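PDB 7BYS: galactan 1,3-beta-galactosidase from Phanerochaete chrysosporium, which probably releases galactose from the ends of beta-1,3-linked galactan chains, using a glycoside hydrolase family 43 domain joined to a carbohydrate-binding module. Local coordinates for residues 2-5 with 6-9; 247-251 with 252-256. All blocks are in the same frame, centred on the assembly; numbering follows the deposited sequence.

Interaction 1: 2-5 with 6-9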
loop_
_atom_site.group_PDB
_atom_site.type_symbol
_atom_site.label_atom_id
_atom_site.label_comp_id
_atom_site.label_asym_id
_atom_site.label_seq_id
_atom_site.Cartn_x
_atom_site.Cartn_y
_atom_site.Cartn_z
ATOM N N GLN A 2 -3.676 -15.341 4.428
ATOM C CA GLN A 2 -4.684 -14.376 4.009
ATOM C C GLN A 2 -4.055 -12.991 4.000
ATOM O O GLN A 2 -3.534 -12.539 5.025
ATOM C CB GLN A 2 -5.890 -14.395 4.952
ATOM C CG GLN A 2 -6.849 -15.555 4.733
ATOM C CD GLN A 2 -7.891 -15.648 5.831
ATOM O OE1 GLN A 2 -7.606 -15.364 6.993
ATOM N NE2 GLN A 2 -9.106 -16.042 5.465
ATOM N N ILE A 3 -4.105 -12.328 2.848
ATOM C CA ILE A 3 -3.674 -10.940 2.703
ATOM C C ILE A 3 -4.924 -10.078 2.747
ATOM O O ILE A 3 -5.776 -10.167 1.860
ATOM C CB ILE A 3 -2.920 -10.734 1.382
ATOM C CG1 ILE A 3 -1.637 -11.568 1.389
ATOM C CG2 ILE A 3 -2.609 -9.244 1.163
ATOM C CD1 ILE A 3 -0.909 -11.549 0.081
ATOM N N VAL A 4 -5.027 -9.229 3.769
ATOM C CA VAL A 4 -6.271 -8.540 4.099
ATOM C C VAL A 4 -5.972 -7.041 4.159
ATOM O O VAL A 4 -5.538 -6.506 5.184
ATOM C CB VAL A 4 -6.885 -9.054 5.402
ATOM C CG1 VAL A 4 -8.227 -8.392 5.633
ATOM C CG2 VAL A 4 -7.030 -10.574 5.333
ATOM N N SER A 5 -6.179 -6.351 3.042
ATOM C CA SER A 5 -5.773 -4.956 2.926
ATOM C C SER A 5 -6.588 -4.073 3.862
ATOM O O SER A 5 -7.822 -4.111 3.867
ATOM C CB SER A 5 -5.972 -4.491 1.490
ATOM O OG SER A 5 -4.969 -5.064 0.670
ATOM N N GLY A 6 -5.901 -3.239 4.627
ATOM C CA GLY A 6 -6.528 -2.350 5.570
ATOM C C GLY A 6 -6.453 -2.826 7.002
ATOM O O GLY A 6 -6.610 -2.015 7.919
ATOM N N ALA A 7 -6.206 -4.112 7.214
ATOM C CA ALA A 7 -6.075 -4.638 8.559
ATOM C C ALA A 7 -4.726 -4.241 9.151
ATOM O O ALA A 7 -3.787 -3.874 8.440
ATOM C CB ALA A 7 -6.184 -6.160 8.532
ATOM N N ALA A 8 -4.635 -4.317 10.474
ATOM C CA ALA A 8 -3.375 -4.089 11.179
ATOM C C ALA A 8 -2.553 -5.369 11.100
ATOM O O ALA A 8 -2.777 -6.313 11.862
ATOM C CB ALA A 8 -3.643 -3.701 12.630
ATOM N N TRP A 9 -1.606 -5.410 10.170
ATOM C CA TRP A 9 -0.811 -6.612 9.947
ATOM C C TRP A 9 0.304 -6.687 10.972
ATOM O O TRP A 9 0.984 -5.695 11.244
ATOM C CB TRP A 9 -0.135 -6.575 8.581
ATOM C CG TRP A 9 -1.031 -6.585 7.411
ATOM C CD1 TRP A 9 -2.393 -6.599 7.410
ATOM C CD2 TRP A 9 -0.627 -6.577 6.039
ATOM N NE1 TRP A 9 -2.865 -6.586 6.119
ATOM C CE2 TRP A 9 -1.799 -6.582 5.260
ATOM C CE3 TRP A 9 0.616 -6.588 5.395
ATOM C CZ2 TRP A 9 -1.772 -6.584 3.862
ATOM C CZ3 TRP A 9 0.644 -6.577 4.009
ATOM C CH2 TRP A 9 -0.546 -6.583 3.255
#
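A type II beta turn from Val-4 to Ala-7, near the N-terminus, brings the indole of Trp-9 back against Ile-3 and Val-4, at the start of the turn. The turn is closed by a bond from Ala-7 N to Val-4 O at 3.2 Å. The same oxygen takes a shorter and straighter bond from the ring: Trp-9 NE1 lies 2.8 Å from Val-4 O, with 174° at the hydrogen. The two donors come from opposite faces of the carbonyl plane, the indole N-H well above it, while the oxygen sits almost exactly in the plane of the ring. Two N-H groups thus grip one buried carbonyl oxygen and fix how the indole is turned. The stretch lies between the two domains: Trp-272, on the last blade of the five-bladed propeller, meets the Trp-9 ring edge-to-face and donates its backbone N-H to Ser-5 OG, whereas Trp-354 of the carbohydrate-binding module packs on Val-4 and Ala-7. Gly-6 has a phi of 102°, where a side chain would jam against Ser-5 O. Val-4 CG1 approaches Ala-7 CB at 4.2 Å, a loose touch. Ile-3 keeps CG1 beside the backbone N (chi1 -64°), which turns CG2 to the benzene half of the indole, slantwise to the ring; CG2 is 3.9 Å from Trp-9 CZ2.

Interaction 2: 247-251 with 252-256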
loop_
_atom_site.group_PDB
_atom_site.type_symbol
_atom_site.label_atom_id
_atom_site.label_comp_id
_atom_site.label_asym_id
_atom_site.label_seq_id
_atom_site.Cartn_x
_atom_site.Cartn_y
_atom_site.Cartn_z
ATOM N N LEU A 247 5.548 -6.139 -7.349
ATOM C CA LEU A 247 6.344 -7.363 -7.299
ATOM C C LEU A 247 5.885 -8.323 -8.383
ATOM O O LEU A 247 4.682 -8.573 -8.502
ATOM C CB LEU A 247 6.162 -8.025 -5.935
ATOM C CG LEU A 247 7.098 -9.209 -5.704
ATOM C CD1 LEU A 247 8.512 -8.739 -5.433
ATOM C CD2 LEU A 247 6.592 -10.063 -4.537
ATOM N N PRO A 248 6.774 -8.901 -9.189
ATOM C CA PRO A 248 6.318 -9.909 -10.157
ATOM C C PRO A 248 5.755 -11.135 -9.451
ATOM O O PRO A 248 6.195 -11.510 -8.366
ATOM C CB PRO A 248 7.585 -10.253 -10.954
ATOM C CG PRO A 248 8.713 -9.703 -10.193
ATOM C CD PRO A 248 8.215 -8.619 -9.286
ATOM N N LEU A 249 4.738 -11.741 -10.067
ATOM C CA LEU A 249 4.085 -12.926 -9.494
ATOM C C LEU A 249 3.574 -13.760 -10.673
ATOM O O LEU A 249 2.466 -13.541 -11.159
ATOM C CB LEU A 249 2.944 -12.548 -8.556
ATOM C CG LEU A 249 2.188 -13.731 -7.934
ATOM C CD1 LEU A 249 3.007 -14.360 -6.837
ATOM C CD2 LEU A 249 0.824 -13.313 -7.408
ATOM N N GLY A 250 4.411 -14.692 -11.145
ATOM C CA GLY A 250 4.008 -15.507 -12.284
ATOM C C GLY A 250 3.762 -14.630 -13.492
ATOM O O GLY A 250 4.555 -13.737 -13.807
ATOM N N SER A 251 2.644 -14.858 -14.173
ATOM C CA SER A 251 2.288 -14.018 -15.307
ATOM C C SER A 251 1.592 -12.733 -14.887
ATOM O O SER A 251 1.143 -11.975 -15.751
ATOM C CB SER A 251 1.421 -14.786 -16.304
ATOM O OG SER A 251 0.289 -15.333 -15.666
ATOM N N ASN A 252 1.508 -12.468 -13.586
ATOM C CA ASN A 252 0.910 -11.241 -13.080
ATOM C C ASN A 252 1.881 -10.531 -12.139
ATOM O O ASN A 252 3.099 -10.619 -12.308
ATOM C CB ASN A 252 -0.443 -11.550 -12.430
ATOM C CG ASN A 252 -1.404 -12.251 -13.391
ATOM O OD1 ASN A 252 -1.886 -11.653 -14.351
ATOM N ND2 ASN A 252 -1.663 -13.532 -13.141
ATOM N N ALA A 253 1.352 -9.812 -11.158
ATOM C CA ALA A 253 2.178 -9.079 -10.214
ATOM C C ALA A 253 1.333 -8.812 -8.978
ATOM O O ALA A 253 0.133 -9.099 -8.946
ATOM C CB ALA A 253 2.670 -7.763 -10.833
ATOM N N ILE A 254 1.977 -8.259 -7.952
ATOM C CA ILE A 254 1.287 -7.785 -6.760
ATOM C C ILE A 254 1.488 -6.281 -6.676
ATOM O O ILE A 254 2.630 -5.797 -6.674
ATOM C CB ILE A 254 1.818 -8.451 -5.490
ATOM C CG1 ILE A 254 1.666 -9.967 -5.594
ATOM C CG2 ILE A 254 1.080 -7.890 -4.270
ATOM C CD1 ILE A 254 2.297 -10.706 -4.456
ATOM N N TYR A 255 0.381 -5.548 -6.602
ATOM C CA TYR A 255 0.412 -4.137 -6.265
ATOM C C TYR A 255 0.570 -4.009 -4.756
ATOM O O TYR A 255 -0.277 -4.502 -3.995
ATOM C CB TYR A 255 -0.900 -3.490 -6.699
ATOM C CG TYR A 255 -1.077 -2.103 -6.142
ATOM C CD1 TYR A 255 -0.490 -1.018 -6.769
ATOM C CD2 TYR A 255 -1.824 -1.874 -4.984
ATOM C CE1 TYR A 255 -0.629 0.266 -6.278
ATOM C CE2 TYR A 255 -1.961 -0.590 -4.464
ATOM C CZ TYR A 255 -1.364 0.476 -5.119
ATOM O OH TYR A 255 -1.494 1.754 -4.625
ATOM N N MET A 256 1.653 -3.382 -4.307
ATOM C CA MET A 256 1.862 -3.110 -2.886
ATOM C C MET A 256 1.817 -1.607 -2.710
ATOM O O MET A 256 2.676 -0.894 -3.231
ATOM C CB MET A 256 3.189 -3.660 -2.376
ATOM C CG MET A 256 3.312 -5.146 -2.552
ATOM S SD MET A 256 4.992 -5.673 -2.149
ATOM C CE MET A 256 4.777 -7.456 -2.092
HETATM O O HOH W 1 -0.490 -14.614 -10.764
HETATM O O HOH W 2 4.164 -10.762 -14.962
HETATM O O HOH W 3 -1.800 -13.009 -16.696
#
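Leu-247 and Ile-254 form a hydrogen-bonded antiparallel pair in the first hairpin of the last propeller blade, with Leu-247 O 2.8 Å from Ile-254 N and the return bond in place. Next to it the packing is close and apolar: Leu-249 CD2 rests 3.9 Å from Ile-254 CG1, and Leu-247 CD2 meets Met-256 CE at 4.0 Å. Val-292 lies against both Leu-249 and Ile-254. The type II' turn from Leu-249 to Asn-252 is looser and wetter. Gly-250 takes a positive phi (61°), easy for glycine, and Asn-252 N reaches Leu-249 O at 2.8 Å from above the carbonyl plane. With CG beside the backbone N (chi1 -57°), the Asn-252 amide lies alongside Ser-251. Its ND2 gives to water 1, which in turn donates to Leu-249 O; its OD1 accepts from water 3 at 2.7 Å and from Phe-277 N. With an alanine here, Phe-277 N and both waters would probably lose their amide partner, and the turn its tie to the chain just after strand 269-276. Backbone pairing thus runs the whole hairpin; side chains change from buried and apolar to polar and hydrated, so the tip leans on partners that solvent can also supply.

Each interaction is a local turn within its own continuous run of chain, 2-9 or 247-256, with centres about 17 Å apart and nearest atoms about 6 Å apart, so they do not touch. They share neighbours: Trp-272 on strand 269-276, and Trp-290 and Val-292 on strand 290-293. Interaction 1 is the more buried: it lies in the loop before strand 22-27, sits between propeller and binding module, and centres on a single carbonyl with an indole against it. Interaction 2 is a true hairpin, paired by reciprocal backbone bonds, that runs from an apolar interior to a hydrated tip, where an amide and waters supplement the backbone bonds.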